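Local coordinates for protein enoyl-CoA hydratase (Mycobacterium avium, PDB 3OC7) that probably hydrates the double bond of enoyl-CoA thioesters in fatty acid metabolism, as a trimeric member of the crotonase family, at residues A151-L163 and V226-E240. Sequence-based numbering, arbitrary orientation. Where two conformers were deposited one is given.
Sequences APAIISLTLLPKL and VLERFDRDAERLAEE. With EDO (1,2-ethanediol), chain B.
L157 lies over one face of the F230 ring, its CD1 making a CH-pi contact 4.1 Å from the ring centroid and 20° off the normal, while CG2 of T158 meets the ring edge. The other flat group, the R229 guanidinium, has CD of P161 and CB of L160 over one face and O1 of an ethanediol at its edge. The stiff proline ring suits this place: its CG comes within 3.6 Å of R229 NE, giving the planar group an apolar surface to lie against. With CG anti to the backbone N (chi1 -176°), the R229 chain extends, then bends about CG-CD, turning the guanidinium along P161.

L157 is a knob in a hole formed by F230, D233, A234 and L237. CD1 fills the step between the ring and the small A234, and CD2 touches L237 CD1 at 3.8 Å as the two leucine side chains run antiparallel. I154 lays CD1 on the helix backbone, 3.8 Å from A238 N, which the short A238 permits. I154 also packs on helix 86-106, and L160 and L237 on L221 of the second subunit.

The ethanediol, probably from the crystallisation liquor, takes a hydrogen bond from R229 NH1 (3.0 Å, 155°), gives one from O1 to D233 OD2 (2.8 Å) and, also bonded to O of that L221, sits at the interface. Helix 156-159 meets the long helix 212-245 through van der Waals contact. L157 O, buried here, finds no polar partner: four residues on, P161 has no N-H to offer, and R229 CD covers the oxygen at 3.7 Å.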
ATOM      1  N   ALA A 151       7.433 -17.480  14.376  1.00 12.54           N
ATOM      2  CA  ALA A 151       6.834 -16.379  13.575  1.00 11.62           C
ATOM      3  C   ALA A 151       7.905 -15.639  12.752  1.00 11.84           C
ATOM      4  O   ALA A 151       9.078 -15.650  13.132  1.00 11.93           O
ATOM      5  CB  ALA A 151       6.080 -15.396  14.491  1.00 12.12           C
ATOM      6  N   PRO A 152       7.513 -14.989  11.630  1.00 11.43           N
ATOM      7  CA  PRO A 152       8.484 -14.190  10.846  1.00 11.56           C
ATOM      8  C   PRO A 152       8.786 -12.790  11.452  1.00 11.13           C
ATOM      9  O   PRO A 152       8.521 -11.752  10.815  1.00 11.24           O
ATOM     10  CB  PRO A 152       7.830 -14.102   9.447  1.00 11.74           C
ATOM     11  CG  PRO A 152       6.504 -14.884   9.520  1.00 13.11           C
ATOM     12  CD  PRO A 152       6.192 -15.071  10.975  1.00 11.72           C
ATOM     13  N   ALA A 153       9.357 -12.761  12.663  1.00 10.72           N
ATOM     14  CA  ALA A 153       9.526 -11.522  13.429  1.00 10.74           C
ATOM     15  C   ALA A 153      10.526 -10.494  12.848  1.00 10.82           C
ATOM     16  O   ALA A 153      10.115  -9.408  12.402  1.00 10.59           O
ATOM     17  CB  ALA A 153       9.802 -11.834  14.932  1.00 11.32           C
ATOM     18  N   ILE A 154      11.814 -10.837  12.846  1.00 11.89           N
ATOM     19  CA  ILE A 154      12.863  -9.937  12.339  1.00 12.67           C
ATOM     20  C   ILE A 154      12.665  -9.528  10.867  1.00 11.69           C
ATOM     21  O   ILE A 154      12.883  -8.342  10.516  1.00 11.69           O
ATOM     22  CB  ILE A 154      14.284 -10.528  12.542  1.00 13.32           C
ATOM     23  CG1 ILE A 154      14.678 -10.399  14.023  1.00 16.96           C
ATOM     24  CG2 ILE A 154      15.321  -9.876  11.543  1.00 15.37           C
ATOM     25  CD1 ILE A 154      15.088  -8.968  14.475  1.00 16.06           C
ATOM     26  N   ILE A 155      12.244 -10.471  10.018  1.00 11.26           N
ATOM     27  CA  ILE A 155      12.092 -10.157   8.584  1.00 10.97           C
ATOM     28  C   ILE A 155      10.920  -9.184   8.278  1.00 10.09           C
ATOM     29  O   ILE A 155      10.875  -8.582   7.192  1.00  9.91           O
ATOM     30  CB  ILE A 155      12.048 -11.419   7.680  1.00 10.29           C
ATOM     31  CG1 ILE A 155      10.812 -12.279   7.959  1.00 12.46           C
ATOM     32  CG2 ILE A 155      13.346 -12.252   7.805  1.00 12.39           C
ATOM     33  CD1 ILE A 155      10.744 -13.551   7.115  1.00 13.62           C
ATOM     34  N   SER A 156      10.000  -9.030   9.244  1.00  9.99           N
ATOM     35  CA  SER A 156       8.899  -8.041   9.170  1.00  9.31           C
ATOM     36  C   SER A 156       9.385  -6.588   8.968  1.00  9.75           C
ATOM     37  O   SER A 156       8.660  -5.755   8.395  1.00  9.10           O
ATOM     38  CB  SER A 156       7.956  -8.135  10.394  1.00  9.70           C
ATOM     39  OG  SER A 156       7.189  -9.345  10.411  1.00 10.19           O
ATOM     40  N   LEU A 157      10.612  -6.296   9.419  1.00  9.47           N
ATOM     41  CA  LEU A 157      11.232  -4.963   9.262  1.00  9.63           C
ATOM     42  C   LEU A 157      11.298  -4.461   7.791  1.00  8.27           C
ATOM     43  O   LEU A 157      11.142  -3.260   7.536  1.00 10.00           O
ATOM     44  CB  LEU A 157      12.642  -4.928   9.894  1.00  9.72           C
ATOM     45  CG  LEU A 157      12.734  -5.016  11.420  1.00 10.53           C
ATOM     46  CD1 LEU A 157      14.185  -5.275  11.862  1.00 12.86           C
ATOM     47  CD2 LEU A 157      12.140  -3.770  12.087  1.00 11.75           C
ATOM     48  N   THR A 158      11.531  -5.398   6.856  1.00  8.59           N
ATOM     49  CA  THR A 158      11.527  -5.082   5.402  1.00  9.14           C
ATOM     50  C   THR A 158      10.321  -5.638   4.609  1.00  9.91           C
ATOM     51  O   THR A 158      10.005  -5.082   3.543  1.00 10.53           O
ATOM     52  CB  THR A 158      12.871  -5.483   4.691  1.00  8.40           C
ATOM     53  OG1 THR A 158      13.083  -6.905   4.770  1.00  9.33           O
ATOM     54  CG2 THR A 158      14.081  -4.689   5.261  1.00 10.09           C
ATOM     55  N   LEU A 159       9.651  -6.693   5.100  1.00  9.91           N
ATOM     56  CA  LEU A 159       8.437  -7.220   4.428  1.00 10.43           C
ATOM     57  C   LEU A 159       7.176  -6.365   4.615  1.00 10.03           C
ATOM     58  O   LEU A 159       6.425  -6.120   3.641  1.00 10.63           O
ATOM     59  CB  LEU A 159       8.134  -8.674   4.851  1.00 10.72           C
ATOM     60  CG  LEU A 159       9.142  -9.766   4.470  1.00 11.97           C
ATOM     61  CD1 LEU A 159       8.552 -11.125   4.825  1.00 13.68           C
ATOM     62  CD2 LEU A 159       9.535  -9.700   2.996  1.00 13.59           C
ATOM     63  N   LEU A 160       6.916  -5.906   5.839  1.00  8.82           N
ATOM     64  CA  LEU A 160       5.655  -5.169   6.083  1.00  9.76           C
ATOM     65  C   LEU A 160       5.534  -3.792   5.379  1.00  9.77           C
ATOM     66  O   LEU A 160       4.415  -3.422   4.986  1.00 10.70           O
ATOM     67  CB  LEU A 160       5.279  -5.117   7.578  1.00 10.47           C
ATOM     68  CG  LEU A 160       5.035  -6.479   8.262  1.00 10.89           C
ATOM     69  CD1 LEU A 160       4.645  -6.256   9.727  1.00 15.66           C
ATOM     70  CD2 LEU A 160       3.992  -7.360   7.538  1.00 12.81           C
ATOM     71  N   PRO A 161       6.651  -3.054   5.182  1.00  9.35           N
ATOM     72  CA  PRO A 161       6.556  -1.813   4.360  1.00  9.68           C
ATOM     73  C   PRO A 161       6.310  -2.045   2.848  1.00  9.53           C
ATOM     74  O   PRO A 161       5.892  -1.110   2.165  1.00 11.89           O
ATOM     75  CB  PRO A 161       7.916  -1.110   4.586  1.00  9.93           C
ATOM     76  CG  PRO A 161       8.502  -1.782   5.779  1.00 11.90           C
ATOM     77  CD  PRO A 161       7.956  -3.172   5.863  1.00  9.92           C
ATOM     78  N   LYS A 162       6.556  -3.259   2.324  1.00  9.10           N
ATOM     79  CA  LYS A 162       6.528  -3.505   0.858  1.00  9.30           C
ATOM     80  C   LYS A 162       5.409  -4.449   0.325  1.00  8.61           C
ATOM     81  O   LYS A 162       4.977  -4.325  -0.842  1.00  9.69           O
ATOM     82  CB  LYS A 162       7.932  -3.932   0.365  1.00  8.92           C
ATOM     83  CG  LYS A 162       9.072  -2.974   0.830  1.00 10.11           C
ATOM     84  CD  LYS A 162      10.430  -3.219   0.124  1.00 10.03           C
ATOM     85  CE  LYS A 162      11.519  -2.315   0.750  1.00  9.79           C
ATOM     86  NZ  LYS A 162      12.820  -2.309   0.002  1.00 10.79           N
ATOM     87  N   LEU A 163       4.942  -5.393   1.142  1.00  8.85           N
ATOM     88  CA  LEU A 163       3.860  -6.333   0.739  1.00  9.77           C
ATOM     89  C   LEU A 163       2.501  -5.653   0.897  1.00  9.88           C
ATOM     90  O   LEU A 163       2.313  -4.863   1.833  1.00 10.38           O
ATOM     91  CB  LEU A 163       3.863  -7.568   1.653  1.00 10.55           C
ATOM     92  CG  LEU A 163       5.000  -8.580   1.613  1.00 15.14           C
ATOM     93  CD1 LEU A 163       4.824  -9.647   2.692  1.00 16.99           C
ATOM     94  CD2 LEU A 163       5.017  -9.223   0.270  1.00 16.61           C
ATOM     95  N   VAL A 226      11.275   3.252   6.223  1.00 13.91           N
ATOM     96  CA  VAL A 226      11.846   1.947   6.602  1.00 13.31           C
ATOM     97  C   VAL A 226      12.843   2.074   7.776  1.00 12.53           C
ATOM     98  O   VAL A 226      12.749   1.317   8.761  1.00 12.15           O
ATOM     99  CB  VAL A 226      12.501   1.215   5.377  1.00 12.78           C
ATOM    100  CG1 VAL A 226      13.141  -0.120   5.786  1.00 13.49           C
ATOM    101  CG2 VAL A 226      11.449   0.967   4.273  1.00 13.73           C
ATOM    102  N   LEU A 227      13.752   3.049   7.712  1.00 12.40           N
ATOM    103  CA  LEU A 227      14.728   3.240   8.791  1.00 12.56           C
ATOM    104  C   LEU A 227      14.071   3.652  10.139  1.00 13.69           C
ATOM    105  O   LEU A 227      14.549   3.250  11.224  1.00 13.85           O
ATOM    106  CB  LEU A 227      15.833   4.208   8.344  1.00 11.85           C
ATOM    107  CG  LEU A 227      16.717   3.667   7.202  1.00 11.66           C
ATOM    108  CD1 LEU A 227      17.582   4.767   6.569  1.00 13.27           C
ATOM    109  CD2 LEU A 227      17.567   2.500   7.695  1.00 11.77           C
ATOM    110  N   GLU A 228      12.964   4.401  10.060  1.00 15.07           N
ATOM    111  CA  GLU A 228      12.184   4.771  11.254  0.50 15.86           C
ATOM    112  C   GLU A 228      11.603   3.545  11.955  1.00 15.48           C
ATOM    113  O   GLU A 228      11.565   3.497  13.208  1.00 15.60           O
ATOM    114  CB  GLU A 228      11.043   5.735  10.907  0.50 16.32           C
ATOM    115  CG  GLU A 228      11.472   7.129  10.503  0.50 18.79           C
ATOM    116  CD  GLU A 228      10.303   7.971  10.001  0.50 22.57           C
ATOM    117  OE1 GLU A 228       9.261   8.038  10.696  0.50 25.39           O
ATOM    118  OE2 GLU A 228      10.420   8.566   8.908  0.50 24.70           O
ATOM    119  N   ARG A 229      11.165   2.557  11.166  1.00 15.36           N
ATOM    120  CA  ARG A 229      10.621   1.285  11.693  1.00 14.16           C
ATOM    121  C   ARG A 229      11.705   0.462  12.422  1.00 13.74           C
ATOM    122  O   ARG A 229      11.447  -0.083  13.511  1.00 12.94           O
ATOM    123  CB  ARG A 229       9.927   0.475  10.567  1.00 14.90           C
ATOM    124  CG  ARG A 229       9.249  -0.827  11.017  1.00 15.71           C
ATOM    125  CD  ARG A 229       8.714  -1.671   9.851  1.00 16.20           C
ATOM    126  NE  ARG A 229       7.581  -1.040   9.162  1.00 19.05           N
ATOM    127  CZ  ARG A 229       6.300  -1.340   9.361  1.00 20.73           C
ATOM    128  NH1 ARG A 229       5.948  -2.273  10.237  1.00 21.32           N
ATOM    129  NH2 ARG A 229       5.365  -0.701   8.664  1.00 22.78           N
ATOM    130  N   PHE A 230      12.912   0.392  11.842  1.00 13.07           N
ATOM    131  CA  PHE A 230      14.080  -0.217  12.513  1.00 12.92           C
ATOM    132  C   PHE A 230      14.345   0.464  13.877  1.00 13.11           C
ATOM    133  O   PHE A 230      14.523  -0.221  14.897  1.00 12.91           O
ATOM    134  CB  PHE A 230      15.358  -0.121  11.643  1.00 12.13           C
ATOM    135  CG  PHE A 230      15.522  -1.216  10.577  1.00 10.85           C
ATOM    136  CD1 PHE A 230      14.761  -1.217   9.412  1.00 10.98           C
ATOM    137  CD2 PHE A 230      16.523  -2.207  10.725  1.00 11.75           C
ATOM    138  CE1 PHE A 230      14.959  -2.203   8.413  1.00 10.30           C
ATOM    139  CE2 PHE A 230      16.743  -3.202   9.737  1.00 11.23           C
ATOM    140  CZ  PHE A 230      15.959  -3.197   8.571  1.00  9.72           C
ATOM    141  N   ASP A 231      14.373   1.802  13.904  1.00 14.23           N
ATOM    142  CA  ASP A 231      14.594   2.556  15.152  1.00 15.62           C
ATOM    143  C   ASP A 231      13.570   2.174  16.253  1.00 15.79           C
ATOM    144  O   ASP A 231      13.957   1.949  17.408  1.00 16.71           O
ATOM    145  CB  ASP A 231      14.537   4.073  14.891  1.00 16.48           C
ATOM    146  CG  ASP A 231      15.777   4.619  14.197  1.00 18.57           C
ATOM    147  OD1 ASP A 231      16.843   3.958  14.173  1.00 17.50           O
ATOM    148  OD2 ASP A 231      15.672   5.759  13.688  1.00 22.38           O
ATOM    149  N   ARG A 232      12.286   2.093  15.886  1.00 15.75           N
ATOM    150  CA  ARG A 232      11.205   1.759  16.836  1.00 16.36           C
ATOM    151  C   ARG A 232      11.154   0.292  17.303  1.00 15.03           C
ATOM    152  O   ARG A 232      10.880   0.035  18.496  1.00 15.83           O
ATOM    153  CB  ARG A 232       9.828   2.128  16.256  1.00 16.71           C
ATOM    154  CG  ARG A 232       9.611   3.591  15.911  1.00 20.56           C
ATOM    155  CD  ARG A 232       8.125   3.872  15.604  1.00 23.09           C
ATOM    156  NE  ARG A 232       7.589   3.056  14.510  1.00 25.28           N
ATOM    157  CZ  ARG A 232       7.595   3.404  13.220  1.00 25.11           C
ATOM    158  NH1 ARG A 232       8.101   4.567  12.836  1.00 26.31           N
ATOM    159  NH2 ARG A 232       7.086   2.581  12.308  1.00 24.89           N
ATOM    160  N   ASP A 233      11.410  -0.661  16.387  1.00 14.44           N
ATOM    161  CA  ASP A 233      10.987  -2.082  16.526  1.00 13.93           C
ATOM    162  C   ASP A 233      12.095  -3.176  16.531  1.00 12.62           C
ATOM    163  O   ASP A 233      11.831  -4.319  16.951  1.00 12.36           O
ATOM    164  CB  ASP A 233       9.967  -2.462  15.419  1.00 14.49           C
ATOM    165  CG  ASP A 233       8.631  -1.732  15.532  1.00 17.11           C
ATOM    166  OD1 ASP A 233       8.323  -1.127  16.579  1.00 19.12           O
ATOM    167  OD2 ASP A 233       7.862  -1.793  14.541  1.00 17.79           O
ATOM    168  N   ALA A 234      13.311  -2.875  16.063  1.00 13.50           N
ATOM    169  CA  ALA A 234      14.336  -3.929  15.911  1.00 12.89           C
ATOM    170  C   ALA A 234      14.687  -4.698  17.199  1.00 13.15           C
ATOM    171  O   ALA A 234      14.803  -5.936  17.170  1.00 13.68           O
ATOM    172  CB  ALA A 234      15.609  -3.359  15.251  1.00 12.85           C
ATOM    173  N   GLU A 235      14.889  -3.969  18.305  1.00 13.85           N
ATOM    174  CA  GLU A 235      15.245  -4.627  19.570  1.00 14.41           C
ATOM    175  C   GLU A 235      14.107  -5.493  20.137  1.00 14.53           C
ATOM    176  O   GLU A 235      14.360  -6.638  20.529  1.00 14.49           O
ATOM    177  CB  GLU A 235      15.794  -3.630  20.602  1.00 14.95           C
ATOM    178  CG  GLU A 235      16.146  -4.260  21.975  1.00 16.69           C
ATOM    179  CD  GLU A 235      17.286  -5.285  21.931  1.00 17.16           C
ATOM    180  OE1 GLU A 235      18.095  -5.286  20.978  1.00 17.85           O
ATOM    181  OE2 GLU A 235      17.372  -6.093  22.883  1.00 20.16           O
ATOM    182  N   ARG A 236      12.882  -4.954  20.159  1.00 14.99           N
ATOM    183  CA  ARG A 236      11.696  -5.707  20.591  0.50 15.17           C
ATOM    184  C   ARG A 236      11.501  -6.987  19.768  1.00 14.71           C
ATOM    185  O   ARG A 236      11.215  -8.059  20.332  1.00 15.29           O
ATOM    186  CB  ARG A 236      10.435  -4.825  20.550  0.50 15.33           C
ATOM    187  CG  ARG A 236       9.179  -5.472  21.141  0.50 18.01           C
ATOM    188  CD  ARG A 236       7.965  -4.567  21.012  0.50 19.74           C
ATOM    189  NE  ARG A 236       7.814  -4.056  19.653  0.50 21.37           N
ATOM    190  CZ  ARG A 236       7.176  -4.697  18.679  0.50 21.68           C
ATOM    191  NH1 ARG A 236       6.619  -5.879  18.905  0.50 21.84           N
ATOM    192  NH2 ARG A 236       7.090  -4.149  17.477  0.50 21.61           N
ATOM    193  N   LEU A 237      11.672  -6.890  18.440  1.00 13.51           N
ATOM    194  CA  LEU A 237      11.548  -8.060  17.554  1.00 12.87           C
ATOM    195  C   LEU A 237      12.650  -9.115  17.747  1.00 13.04           C
ATOM    196  O   LEU A 237      12.378 -10.315  17.636  1.00 12.84           O
ATOM    197  CB  LEU A 237      11.401  -7.653  16.071  1.00 12.72           C
ATOM    198  CG  LEU A 237      10.126  -6.881  15.669  1.00 11.51           C
ATOM    199  CD1 LEU A 237      10.324  -6.303  14.230  1.00 13.64           C
ATOM    200  CD2 LEU A 237       8.842  -7.728  15.760  1.00 14.31           C
ATOM    201  N   ALA A 238      13.882  -8.671  18.043  1.00 12.94           N
ATOM    202  CA  ALA A 238      14.984  -9.605  18.359  1.00 12.83           C
ATOM    203  C   ALA A 238      14.716 -10.411  19.647  1.00 12.98           C
ATOM    204  O   ALA A 238      14.943 -11.628  19.679  1.00 13.56           O
ATOM    205  CB  ALA A 238      16.363  -8.847  18.431  1.00 12.87           C
ATOM    206  N   GLU A 239      14.204  -9.745  20.685  1.00 12.94           N
ATOM    207  CA  GLU A 239      13.822 -10.421  21.949  1.00 13.85           C
ATOM    208  C   GLU A 239      12.669 -11.429  21.746  1.00 13.90           C
ATOM    209  O   GLU A 239      12.701 -12.550  22.281  1.00 14.59           O
ATOM    210  CB  GLU A 239      13.512  -9.386  23.052  1.00 14.42           C
ATOM    211  CG  GLU A 239      14.756  -8.562  23.452  1.00 16.43           C
ATOM    212  CD  GLU A 239      14.501  -7.468  24.485  1.00 20.86           C
ATOM    213  OE1 GLU A 239      13.481  -7.505  25.193  1.00 22.35           O
ATOM    214  OE2 GLU A 239      15.354  -6.555  24.584  1.00 21.43           O
ATOM    215  N   GLU A 240      11.664 -11.048  20.949  1.00 13.82           N
ATOM    216  CA  GLU A 240      10.568 -11.965  20.597  1.00 13.75           C
ATOM    217  C   GLU A 240      11.061 -13.228  19.866  1.00 14.03           C
ATOM    218  O   GLU A 240      10.646 -14.353  20.196  1.00 13.54           O
ATOM    219  CB  GLU A 240       9.498 -11.233  19.756  1.00 13.68           C
ATOM    220  CG  GLU A 240       8.349 -12.142  19.281  1.00 16.65           C
ATOM    221  CD  GLU A 240       7.260 -11.421  18.482  1.00 20.37           C
ATOM    222  OE1 GLU A 240       7.300 -10.177  18.334  1.00 22.47           O
ATOM    223  OE2 GLU A 240       6.333 -12.125  18.011  1.00 22.40           O
TER
HETATM  224  C1  EDO B 264       6.848  -4.660  13.199  1.00 26.09           C
HETATM  225  O1  EDO B 264       7.491  -3.592  12.494  1.00 24.77           O
HETATM  226  C2  EDO B 264       5.339  -4.451  13.217  1.00 26.07           C
HETATM  227  O2  EDO B 264       4.758  -5.545  13.940  1.00 25.60           O